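Local atomic coordinates of phage-related protein (Bordetella bronchiseptica RB50, PDB entry 3BJQ), a protein that probably serves as a phage-type major capsid (coat) protein, building a shell from many copies of itself. Residues 10-22 against 268-280. Residues are numbered along the deposited sequence; the frame is centred on the assembly and turned at random.
Sequences ARVVDPILSTHAR and QIEGHPLVEVPYW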
# COMPACT_ATOMS: atom_id res chain seq x y z
N ALA E 10 -19.28 26.21 12.54
CA ALA E 10 -18.87 24.84 12.82
C ALA E 10 -17.95 24.79 14.03
O ALA E 10 -17.48 25.83 14.53
CB ALA E 10 -18.18 24.21 11.59
N ARG E 11 -17.73 23.57 14.53
CA ARG E 11 -16.80 23.35 15.61
C ARG E 11 -15.63 22.59 14.99
O ARG E 11 -15.72 22.17 13.81
CB ARG E 11 -17.45 22.54 16.75
CG ARG E 11 -18.90 22.96 17.12
CD ARG E 11 -19.06 24.48 17.35
NE ARG E 11 -18.07 25.02 18.29
CZ ARG E 11 -18.26 25.18 19.60
NH1 ARG E 11 -19.40 24.86 20.19
NH2 ARG E 11 -17.27 25.68 20.33
N VAL E 12 -14.53 22.44 15.72
CA VAL E 12 -13.43 21.64 15.21
C VAL E 12 -13.69 20.20 15.66
O VAL E 12 -13.60 19.87 16.84
CB VAL E 12 -12.05 22.13 15.64
CG1 VAL E 12 -10.98 21.21 15.11
CG2 VAL E 12 -11.83 23.54 15.15
N VAL E 13 -14.06 19.37 14.69
CA VAL E 13 -14.45 18.01 14.96
C VAL E 13 -13.22 17.12 15.07
O VAL E 13 -12.21 17.33 14.37
CB VAL E 13 -15.47 17.53 13.90
CG1 VAL E 13 -15.70 16.03 13.95
CG2 VAL E 13 -16.80 18.27 14.12
N ASP E 14 -13.29 16.17 16.01
CA ASP E 14 -12.32 15.11 16.18
C ASP E 14 -12.87 13.92 15.40
O ASP E 14 -13.84 13.30 15.81
CB ASP E 14 -12.21 14.78 17.66
CG ASP E 14 -11.17 13.73 17.95
OD1 ASP E 14 -11.08 12.72 17.22
OD2 ASP E 14 -10.44 13.92 18.94
N PRO E 15 -12.27 13.60 14.26
CA PRO E 15 -12.84 12.59 13.38
C PRO E 15 -12.78 11.18 13.93
O PRO E 15 -13.64 10.37 13.60
CB PRO E 15 -12.00 12.70 12.10
CG PRO E 15 -10.74 13.28 12.52
CD PRO E 15 -11.01 14.15 13.71
N ILE E 16 -11.76 10.87 14.72
CA ILE E 16 -11.63 9.53 15.29
C ILE E 16 -12.69 9.30 16.35
O ILE E 16 -13.34 8.27 16.37
CB ILE E 16 -10.22 9.31 15.89
CG1 ILE E 16 -9.17 9.18 14.78
CG2 ILE E 16 -10.21 8.09 16.78
CD1 ILE E 16 -8.73 10.48 14.18
N LEU E 17 -12.87 10.26 17.24
CA LEU E 17 -13.89 10.11 18.27
C LEU E 17 -15.31 10.21 17.68
O LEU E 17 -16.22 9.55 18.16
CB LEU E 17 -13.67 11.07 19.43
CG LEU E 17 -12.52 10.75 20.39
CD1 LEU E 17 -12.40 11.87 21.42
CD2 LEU E 17 -12.76 9.42 21.09
N SER E 18 -15.48 10.99 16.62
CA SER E 18 -16.75 11.06 15.90
C SER E 18 -17.09 9.71 15.25
O SER E 18 -18.22 9.24 15.34
CB SER E 18 -16.69 12.15 14.85
OG SER E 18 -16.61 13.41 15.52
N THR E 19 -16.11 9.08 14.62
CA THR E 19 -16.30 7.75 14.08
C THR E 19 -16.66 6.78 15.20
O THR E 19 -17.59 5.98 15.08
CB THR E 19 -15.06 7.30 13.31
OG1 THR E 19 -14.90 8.19 12.20
CG2 THR E 19 -15.18 5.84 12.82
N HIS E 20 -15.95 6.87 16.32
CA HIS E 20 -16.32 6.04 17.47
C HIS E 20 -17.77 6.26 17.94
O HIS E 20 -18.49 5.29 18.17
CB HIS E 20 -15.34 6.25 18.62
CG HIS E 20 -15.75 5.57 19.89
ND1 HIS E 20 -15.40 4.27 20.18
CD2 HIS E 20 -16.51 6.00 20.93
CE1 HIS E 20 -15.91 3.94 21.35
NE2 HIS E 20 -16.59 4.97 21.83
N ALA E 21 -18.21 7.52 18.06
CA ALA E 21 -19.58 7.85 18.46
C ALA E 21 -20.62 7.27 17.50
O ALA E 21 -21.70 6.89 17.94
CB ALA E 21 -19.81 9.39 18.57
N ARG E 22 -20.31 7.26 16.20
CA ARG E 22 -21.24 6.71 15.19
C ARG E 22 -21.43 5.21 15.28
O ARG E 22 -22.43 4.70 14.82
CB ARG E 22 -20.79 7.04 13.78
CG ARG E 22 -20.79 8.49 13.47
CD ARG E 22 -20.53 8.70 12.02
NE ARG E 22 -20.55 10.13 11.70
CZ ARG E 22 -19.48 10.92 11.73
NH1 ARG E 22 -18.29 10.43 12.06
NH2 ARG E 22 -19.61 12.21 11.41
N GLN E 268 -32.49 13.56 12.27
CA GLN E 268 -31.21 13.78 12.90
C GLN E 268 -30.32 14.63 12.04
O GLN E 268 -30.19 14.39 10.86
CB GLN E 268 -30.50 12.45 13.18
CG GLN E 268 -29.23 12.63 14.02
CD GLN E 268 -28.89 11.40 14.82
OE1 GLN E 268 -29.68 10.95 15.66
NE2 GLN E 268 -27.70 10.84 14.59
N ILE E 269 -29.71 15.65 12.64
CA ILE E 269 -28.86 16.53 11.86
C ILE E 269 -27.74 15.75 11.17
O ILE E 269 -27.09 14.92 11.80
CB ILE E 269 -28.25 17.66 12.72
CG1 ILE E 269 -29.37 18.53 13.29
CG2 ILE E 269 -27.29 18.46 11.89
CD1 ILE E 269 -30.25 19.24 12.23
N GLU E 270 -27.52 16.02 9.89
CA GLU E 270 -26.56 15.26 9.10
C GLU E 270 -25.17 15.33 9.73
O GLU E 270 -24.71 16.38 10.13
CB GLU E 270 -26.52 15.79 7.66
CG GLU E 270 -25.80 14.87 6.68
CD GLU E 270 -25.83 15.39 5.23
OE1 GLU E 270 -26.23 16.57 5.01
OE2 GLU E 270 -25.45 14.61 4.32
N GLY E 271 -24.52 14.18 9.86
CA GLY E 271 -23.19 14.12 10.44
C GLY E 271 -23.16 13.81 11.92
O GLY E 271 -22.14 13.37 12.44
N HIS E 272 -24.28 14.01 12.61
CA HIS E 272 -24.35 13.71 14.04
C HIS E 272 -24.43 12.19 14.24
O HIS E 272 -25.03 11.50 13.45
CB HIS E 272 -25.51 14.44 14.69
CG HIS E 272 -25.31 15.92 14.76
ND1 HIS E 272 -25.85 16.71 15.75
CD2 HIS E 272 -24.56 16.75 14.00
CE1 HIS E 272 -25.50 17.96 15.56
NE2 HIS E 272 -24.71 18.02 14.51
N PRO E 273 -23.83 11.67 15.32
CA PRO E 273 -23.12 12.35 16.38
C PRO E 273 -21.74 12.86 16.00
O PRO E 273 -21.02 12.17 15.28
CB PRO E 273 -22.97 11.26 17.45
CG PRO E 273 -22.96 10.02 16.68
CD PRO E 273 -23.92 10.22 15.58
N LEU E 274 -21.40 14.04 16.52
CA LEU E 274 -20.09 14.66 16.35
C LEU E 274 -19.43 14.85 17.71
O LEU E 274 -20.10 15.17 18.66
CB LEU E 274 -20.21 16.06 15.72
CG LEU E 274 -20.84 16.30 14.35
CD1 LEU E 274 -21.17 17.80 14.19
CD2 LEU E 274 -19.96 15.79 13.18
N VAL E 275 -18.12 14.64 17.78
CA VAL E 275 -17.33 14.94 18.97
C VAL E 275 -16.31 16.00 18.57
O VAL E 275 -15.64 15.87 17.53
CB VAL E 275 -16.58 13.72 19.48
CG1 VAL E 275 -15.82 14.06 20.74
CG2 VAL E 275 -17.56 12.56 19.73
N GLU E 276 -16.22 17.05 19.39
CA GLU E 276 -15.29 18.15 19.18
C GLU E 276 -13.93 17.91 19.84
O GLU E 276 -13.82 17.14 20.82
CB GLU E 276 -15.88 19.44 19.77
CG GLU E 276 -17.21 19.85 19.15
CD GLU E 276 -17.93 20.97 19.92
OE1 GLU E 276 -17.23 21.88 20.46
OE2 GLU E 276 -19.19 20.93 19.97
N VAL E 277 -12.90 18.55 19.29
CA VAL E 277 -11.57 18.48 19.87
C VAL E 277 -11.67 18.96 21.33
O VAL E 277 -12.48 19.85 21.62
CB VAL E 277 -10.56 19.35 19.09
CG1 VAL E 277 -10.33 18.79 17.71
CG2 VAL E 277 -11.02 20.81 19.02
N PRO E 278 -10.95 18.31 22.25
CA PRO E 278 -11.09 18.71 23.65
C PRO E 278 -10.45 20.03 23.99
O PRO E 278 -9.55 20.47 23.29
CB PRO E 278 -10.36 17.61 24.42
CG PRO E 278 -9.38 17.05 23.44
CD PRO E 278 -10.02 17.18 22.09
N TYR E 279 -10.91 20.63 25.09
CA TYR E 279 -10.25 21.78 25.68
C TYR E 279 -10.02 21.45 27.16
O TYR E 279 -10.68 20.60 27.72
CB TYR E 279 -11.06 23.08 25.50
CG TYR E 279 -12.38 23.16 26.24
CD1 TYR E 279 -12.45 23.62 27.56
CD2 TYR E 279 -13.57 22.83 25.61
CE1 TYR E 279 -13.67 23.71 28.24
CE2 TYR E 279 -14.79 22.90 26.26
CZ TYR E 279 -14.85 23.33 27.57
OH TYR E 279 -16.08 23.39 28.20
N TRP E 280 -9.04 22.11 27.75
CA TRP E 280 -8.71 21.92 29.16
C TRP E 280 -9.54 22.87 29.97
O TRP E 280 -9.49 24.07 29.75
CB TRP E 280 -7.22 22.18 29.41
CG TRP E 280 -6.85 22.19 30.87
CD1 TRP E 280 -6.46 23.28 31.61
CD2 TRP E 280 -6.88 21.08 31.77
NE1 TRP E 280 -6.24 22.91 32.92
CE2 TRP E 280 -6.48 21.56 33.04
CE3 TRP E 280 -7.18 19.72 31.63
CZ2 TRP E 280 -6.39 20.73 34.16
CZ3 TRP E 280 -7.08 18.90 32.75
CH2 TRP E 280 -6.69 19.41 33.99
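Ser18 OG takes part in two hydrogen bonds at once: it accepts from Val275 N at 3.0 Å, nearly straight at 174°, and donates to Asp14 O at 2.8 Å. Chi1 of -67° sets the hydroxyl beside its own backbone N, facing the carbonyl one turn back; serine suits the place because one short hydroxyl can donate to the helix and accept from the strand. Asp14 N in turn donates to Val275 O (2.8 Å), and Val277 N to Val12 O (2.9 Å), the pair of bonds that forms a single beta bridge between Val13 and Glu276. Asp14 is also the N-cap of helix 15-22, its OD1 accepting from Leu17 N.

Beyond the bridge, beta-branched Val12 and Val277 meet through their CG1 methyls. Compact Ala21 lets the Pro273 ring, which follows a cis peptide, come close (CB to CG 3.7 Å). Arg22 NH2 makes a weak bond to Gly271 O. At the other end, Glu276 OE1 lies over the Arg11 guanidinium face, a long salt bridge through charge alone.

Val275 lies against Leu17; Leu17 and Ala21 also touch helix 105-131, while Leu274 pairs with strand 286-299. Helix 15-22 thus packs against both strand 274-281 and helix 105-131, which also touch each other through Val275 and Val112.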